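Local coordinates for superantigen-like protein SSL10 (Staphylococcus aureus subsp. aureus, PDB 6LWT) that probably binds the Fc region of human IgG, interfering with C1q and classical complement activation, and probably inhibits clotting by interacting with prothrombin, at residues 24-36 with 63-77. Residues are numbered along the deposited sequence; the frame is centred on the assembly and turned at random.
Sequences GKTMEMKNISALK and FQQRSYEGLDVFFVQ
With CG turned back beside its own backbone N (chi1 -65°) and the chain bent at its thioether (chi3 -71°), M29 carries its CE across the neighbouring strand to F75 CB, 3.3 Å away, and against V73 CG1. F75 has its ring swung anti to the backbone N (chi1 167°), which lays the ring edge beside the M27 amide and the CA of T26. Further along the face that bears M29, V73 and F75, I32 CB meets L71 CB at 4.1 Å, and L71 CD1 reaches A34 CB; F44 and F46 of strand 41-46 also touch M29. The face that meets helix 133-148 carries E28, whose CG lies at the edge of the F74 ring, 3.8 Å from CD1, while its carboxylate is salt-bridged to K139 of that helix. T26 CG2 and V76 CG2 run side by side there, and the helix touches both residues.

Antiparallel backbone bonds zip strands 26-30 and 71-76 together, among them V73 N to M29 O at 2.8 Å. Where both segments turn a corner, N31 and G70 have positive phi, and I32 and L71 exchange two N-H...O bonds on carbonyl lone pairs. Beyond it, A34 pairs with Y68. Two G1 bulges, each shifting the register by one, thus let both strands turn together, so that strand 32-36 runs at 88° to strand 71-76, strong bending of the kind found in the curled five-stranded barrel of an OB-fold.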
loop_
_atom_site.group_PDB
_atom_site.type_symbol
_atom_site.label_atom_id
_atom_site.label_comp_id
_atom_site.label_asym_id
_atom_site.label_seq_id
_atom_site.Cartn_x
_atom_site.Cartn_y
_atom_site.Cartn_z
ATOM N N GLY A 24 -1.725 -7.814 -8.823
ATOM C CA GLY A 24 -0.529 -7.907 -9.687
ATOM C C GLY A 24 0.707 -8.399 -8.953
ATOM O O GLY A 24 0.615 -8.987 -7.866
ATOM N N LYS A 25 1.871 -8.187 -9.566
ATOM C CA LYS A 25 3.146 -8.624 -8.991
ATOM C C LYS A 25 3.549 -7.702 -7.859
ATOM O O LYS A 25 3.598 -6.473 -8.052
ATOM C CB LYS A 25 4.278 -8.589 -10.030
ATOM C CG LYS A 25 4.102 -9.500 -11.236
ATOM C CD LYS A 25 5.452 -9.827 -11.893
ATOM C CE LYS A 25 6.141 -11.053 -11.288
ATOM N NZ LYS A 25 5.964 -12.291 -12.104
ATOM N N THR A 26 3.851 -8.294 -6.704
ATOM C CA THR A 26 4.395 -7.568 -5.557
ATOM C C THR A 26 5.511 -8.364 -4.914
ATOM O O THR A 26 5.519 -9.588 -4.985
ATOM C CB THR A 26 3.339 -7.298 -4.456
ATOM O OG1 THR A 26 2.934 -8.526 -3.833
ATOM C CG2 THR A 26 2.141 -6.614 -5.023
ATOM N N MET A 27 6.440 -7.676 -4.268
ATOM C CA MET A 27 7.496 -8.332 -3.498
ATOM C C MET A 27 7.823 -7.475 -2.302
ATOM O O MET A 27 7.894 -6.248 -2.426
ATOM C CB MET A 27 8.784 -8.483 -4.324
ATOM C CG MET A 27 8.665 -9.261 -5.622
ATOM S SD MET A 27 10.290 -9.768 -6.241
ATOM C CE MET A 27 10.847 -8.215 -6.923
ATOM N N GLU A 28 8.007 -8.116 -1.147
ATOM C CA GLU A 28 8.547 -7.451 0.033
ATOM C C GLU A 28 10.030 -7.730 0.066
ATOM O O GLU A 28 10.450 -8.891 0.111
ATOM C CB GLU A 28 7.906 -7.972 1.305
ATOM C CG GLU A 28 6.418 -7.731 1.353
ATOM C CD GLU A 28 5.822 -7.991 2.718
ATOM O OE1 GLU A 28 4.797 -8.700 2.783
ATOM O OE2 GLU A 28 6.371 -7.473 3.720
ATOM N N MET A 29 10.826 -6.670 0.014
ATOM C CA MET A 29 12.275 -6.804 -0.040
ATOM C C MET A 29 12.851 -6.097 1.157
ATOM O O MET A 29 12.656 -4.889 1.348
ATOM C CB MET A 29 12.819 -6.232 -1.332
ATOM C CG MET A 29 12.348 -6.997 -2.562
ATOM S SD MET A 29 12.683 -6.106 -4.077
ATOM C CE MET A 29 11.520 -4.784 -3.945
ATOM N N LYS A 30 13.549 -6.877 1.971
ATOM C CA LYS A 30 14.076 -6.426 3.244
ATOM C C LYS A 30 15.593 -6.174 3.111
ATOM O O LYS A 30 16.288 -6.854 2.335
ATOM C CB LYS A 30 13.716 -7.479 4.311
ATOM C CG LYS A 30 14.571 -7.481 5.559
ATOM C CD LYS A 30 13.997 -8.386 6.643
ATOM C CE LYS A 30 13.126 -7.616 7.632
ATOM N NZ LYS A 30 12.783 -8.424 8.839
ATOM N N ASN A 31 16.090 -5.178 3.840
ATOM C CA ASN A 31 17.534 -4.944 3.977
ATOM C C ASN A 31 18.243 -4.668 2.628
ATOM O O ASN A 31 19.290 -5.253 2.313
ATOM C CB ASN A 31 18.163 -6.141 4.719
ATOM C CG ASN A 31 19.487 -5.801 5.373
ATOM O OD1 ASN A 31 19.598 -4.811 6.100
ATOM N ND2 ASN A 31 20.492 -6.634 5.143
ATOM N N ILE A 32 17.638 -3.776 1.842
ATOM C CA ILE A 32 18.079 -3.449 0.478
ATOM C C ILE A 32 19.119 -2.328 0.487
ATOM O O ILE A 32 18.951 -1.346 1.206
ATOM C CB ILE A 32 16.857 -3.031 -0.402
ATOM C CG1 ILE A 32 15.975 -4.247 -0.704
ATOM C CG2 ILE A 32 17.269 -2.333 -1.702
ATOM C CD1 ILE A 32 16.673 -5.401 -1.400
ATOM N N SER A 33 20.187 -2.497 -0.307
ATOM C CA SER A 33 21.117 -1.411 -0.657
ATOM C C SER A 33 20.734 -0.853 -2.017
ATOM O O SER A 33 20.424 -1.611 -2.933
ATOM C CB SER A 33 22.572 -1.897 -0.726
ATOM O OG SER A 33 22.950 -2.546 0.470
ATOM N N ALA A 34 20.769 0.470 -2.154
ATOM C CA ALA A 34 20.312 1.131 -3.376
ATOM C C ALA A 34 21.045 2.446 -3.617
ATOM O O ALA A 34 21.585 3.030 -2.687
ATOM C CB ALA A 34 18.815 1.363 -3.313
ATOM N N LEU A 35 21.066 2.883 -4.873
ATOM C CA LEU A 35 21.688 4.153 -5.270
ATOM C C LEU A 35 20.634 5.071 -5.844
ATOM O O LEU A 35 19.722 4.636 -6.558
ATOM C CB LEU A 35 22.774 3.959 -6.350
ATOM C CG LEU A 35 23.880 2.909 -6.183
ATOM C CD1 LEU A 35 24.956 3.158 -7.234
ATOM C CD2 LEU A 35 24.509 2.927 -4.797
ATOM N N LYS A 36 20.807 6.357 -5.593
ATOM C CA LYS A 36 20.012 7.383 -6.244
ATOM C C LYS A 36 20.235 7.305 -7.756
ATOM O O LYS A 36 21.365 7.080 -8.201
ATOM C CB LYS A 36 20.451 8.767 -5.773
ATOM C CG LYS A 36 19.387 9.830 -5.871
ATOM C CD LYS A 36 18.720 10.034 -4.520
ATOM C CE LYS A 36 17.845 11.271 -4.498
ATOM N NZ LYS A 36 17.724 11.772 -3.098
ATOM N N PHE A 63 15.158 11.443 1.650
ATOM C CA PHE A 63 16.160 10.901 0.735
ATOM C C PHE A 63 17.077 12.007 0.190
ATOM O O PHE A 63 16.930 12.445 -0.933
ATOM C CB PHE A 63 15.459 10.113 -0.391
ATOM C CG PHE A 63 14.614 8.976 0.124
ATOM C CD1 PHE A 63 15.195 7.768 0.487
ATOM C CD2 PHE A 63 13.248 9.133 0.304
ATOM C CE1 PHE A 63 14.431 6.733 0.999
ATOM C CE2 PHE A 63 12.475 8.097 0.809
ATOM C CZ PHE A 63 13.069 6.900 1.167
ATOM N N GLN A 64 18.036 12.424 1.016
ATOM C CA GLN A 64 18.996 13.492 0.686
ATOM C C GLN A 64 20.448 12.988 0.555
ATOM O O GLN A 64 21.395 13.769 0.742
ATOM C CB GLN A 64 18.956 14.594 1.759
ATOM C CG GLN A 64 17.581 15.147 2.099
ATOM C CD GLN A 64 17.633 16.251 3.158
ATOM O OE1 GLN A 64 16.981 16.166 4.208
ATOM N NE2 GLN A 64 18.411 17.298 2.883
ATOM N N GLN A 65 20.632 11.698 0.263
ATOM C CA GLN A 65 21.965 11.155 -0.012
ATOM C C GLN A 65 21.947 10.286 -1.272
ATOM O O GLN A 65 20.884 10.057 -1.856
ATOM C CB GLN A 65 22.536 10.410 1.211
ATOM C CG GLN A 65 21.683 9.285 1.785
ATOM C CD GLN A 65 22.344 8.511 2.935
ATOM O OE1 GLN A 65 21.749 7.580 3.481
ATOM N NE2 GLN A 65 23.569 8.878 3.296
ATOM N N ARG A 66 23.123 9.830 -1.691
ATOM C CA ARG A 66 23.277 9.117 -2.961
ATOM C C ARG A 66 23.283 7.589 -2.876
ATOM O O ARG A 66 22.999 6.934 -3.882
ATOM C CB ARG A 66 24.513 9.619 -3.722
ATOM C CG ARG A 66 24.190 10.795 -4.633
ATOM C CD ARG A 66 25.423 11.375 -5.302
ATOM N NE ARG A 66 26.249 12.135 -4.353
ATOM C CZ ARG A 66 27.476 11.813 -3.919
ATOM N NH1 ARG A 66 28.113 10.715 -4.337
ATOM N NH2 ARG A 66 28.087 12.619 -3.046
ATOM N N SER A 67 23.639 7.023 -1.724
ATOM C CA SER A 67 23.589 5.574 -1.538
ATOM C C SER A 67 22.954 5.201 -0.192
ATOM O O SER A 67 23.081 5.938 0.787
ATOM C CB SER A 67 24.976 4.937 -1.725
ATOM O OG SER A 67 25.758 4.982 -0.554
ATOM N N TYR A 68 22.259 4.063 -0.176
ATOM C CA TYR A 68 21.471 3.617 0.979
ATOM C C TYR A 68 21.761 2.165 1.256
ATOM O O TYR A 68 22.064 1.411 0.325
ATOM C CB TYR A 68 19.969 3.800 0.712
ATOM C CG TYR A 68 19.593 5.244 0.462
ATOM C CD1 TYR A 68 19.715 5.800 -0.807
ATOM C CD2 TYR A 68 19.143 6.057 1.494
ATOM C CE1 TYR A 68 19.401 7.125 -1.044
ATOM C CE2 TYR A 68 18.828 7.390 1.269
ATOM C CZ TYR A 68 18.960 7.920 -0.010
ATOM O OH TYR A 68 18.646 9.244 -0.247
ATOM N N GLU A 69 21.676 1.792 2.536
ATOM C CA GLU A 69 21.718 0.406 2.987
ATOM C C GLU A 69 20.546 0.181 3.950
ATOM O O GLU A 69 20.035 1.126 4.547
ATOM C CB GLU A 69 23.037 0.098 3.706
ATOM C CG GLU A 69 24.286 0.280 2.848
ATOM C CD GLU A 69 25.544 -0.319 3.481
ATOM O OE1 GLU A 69 25.698 -0.246 4.726
ATOM O OE2 GLU A 69 26.391 -0.859 2.731
ATOM N N GLY A 70 20.137 -1.074 4.082
ATOM C CA GLY A 70 19.099 -1.486 5.034
ATOM C C GLY A 70 17.697 -0.958 4.788
ATOM O O GLY A 70 16.919 -0.799 5.741
ATOM N N LEU A 71 17.368 -0.685 3.524
ATOM C CA LEU A 71 16.036 -0.214 3.155
ATOM C C LEU A 71 15.044 -1.382 3.185
ATOM O O LEU A 71 15.395 -2.544 2.916
ATOM C CB LEU A 71 16.032 0.382 1.745
ATOM C CG LEU A 71 16.917 1.588 1.482
ATOM C CD1 LEU A 71 16.801 1.976 0.026
ATOM C CD2 LEU A 71 16.534 2.756 2.372
ATOM N N ASP A 72 13.807 -1.054 3.511
ATOM C CA ASP A 72 12.701 -1.970 3.414
ATOM C C ASP A 72 11.872 -1.429 2.260
ATOM O O ASP A 72 11.477 -0.287 2.301
ATOM C CB ASP A 72 11.920 -1.930 4.724
ATOM C CG ASP A 72 10.731 -2.846 4.719
ATOM O OD1 ASP A 72 10.964 -4.060 4.634
ATOM O OD2 ASP A 72 9.578 -2.372 4.836
ATOM N N VAL A 73 11.627 -2.251 1.242
ATOM C CA VAL A 73 10.914 -1.837 0.028
ATOM C C VAL A 73 9.710 -2.747 -0.208
ATOM O O VAL A 73 9.856 -3.985 -0.262
ATOM C CB VAL A 73 11.838 -1.841 -1.218
ATOM C CG1 VAL A 73 11.093 -1.347 -2.456
ATOM C CG2 VAL A 73 13.038 -0.933 -0.973
ATOM N N PHE A 74 8.526 -2.137 -0.316
ATOM C CA PHE A 74 7.326 -2.845 -0.752
ATOM C C PHE A 74 7.124 -2.517 -2.219
ATOM O O PHE A 74 6.689 -1.414 -2.581
ATOM C CB PHE A 74 6.086 -2.485 0.050
ATOM C CG PHE A 74 4.867 -3.274 -0.367
ATOM C CD1 PHE A 74 4.779 -4.623 -0.056
ATOM C CD2 PHE A 74 3.831 -2.688 -1.067
ATOM C CE1 PHE A 74 3.664 -5.373 -0.425
ATOM C CE2 PHE A 74 2.718 -3.433 -1.452
ATOM C CZ PHE A 74 2.633 -4.775 -1.133
ATOM N N PHE A 75 7.459 -3.487 -3.056
ATOM C CA PHE A 75 7.415 -3.331 -4.518
ATOM C C PHE A 75 6.037 -3.698 -5.042
ATOM O O PHE A 75 5.506 -4.758 -4.678
ATOM C CB PHE A 75 8.491 -4.228 -5.140
ATOM C CG PHE A 75 8.360 -4.419 -6.627
ATOM C CD1 PHE A 75 7.563 -5.445 -7.153
ATOM C CD2 PHE A 75 9.053 -3.592 -7.502
ATOM C CE1 PHE A 75 7.442 -5.612 -8.530
ATOM C CE2 PHE A 75 8.946 -3.765 -8.872
ATOM C CZ PHE A 75 8.135 -4.764 -9.387
ATOM N N VAL A 76 5.466 -2.826 -5.879
ATOM C CA VAL A 76 4.278 -3.135 -6.673
ATOM C C VAL A 76 4.602 -2.770 -8.121
ATOM O O VAL A 76 4.978 -1.638 -8.409
ATOM C CB VAL A 76 3.038 -2.358 -6.174
ATOM C CG1 VAL A 76 1.833 -2.582 -7.081
ATOM C CG2 VAL A 76 2.718 -2.761 -4.734
ATOM N N GLN A 77 4.442 -3.713 -9.036
ATOM C CA GLN A 77 4.762 -3.439 -10.445
ATOM C C GLN A 77 3.814 -2.422 -11.078
ATOM O O GLN A 77 2.620 -2.663 -11.179
ATOM C CB GLN A 77 4.766 -4.723 -11.281
ATOM C CG GLN A 77 5.341 -4.470 -12.678
ATOM C CD GLN A 77 5.576 -5.721 -13.495
ATOM O OE1 GLN A 77 5.190 -5.780 -14.666
ATOM N NE2 GLN A 77 6.226 -6.698 -12.914
#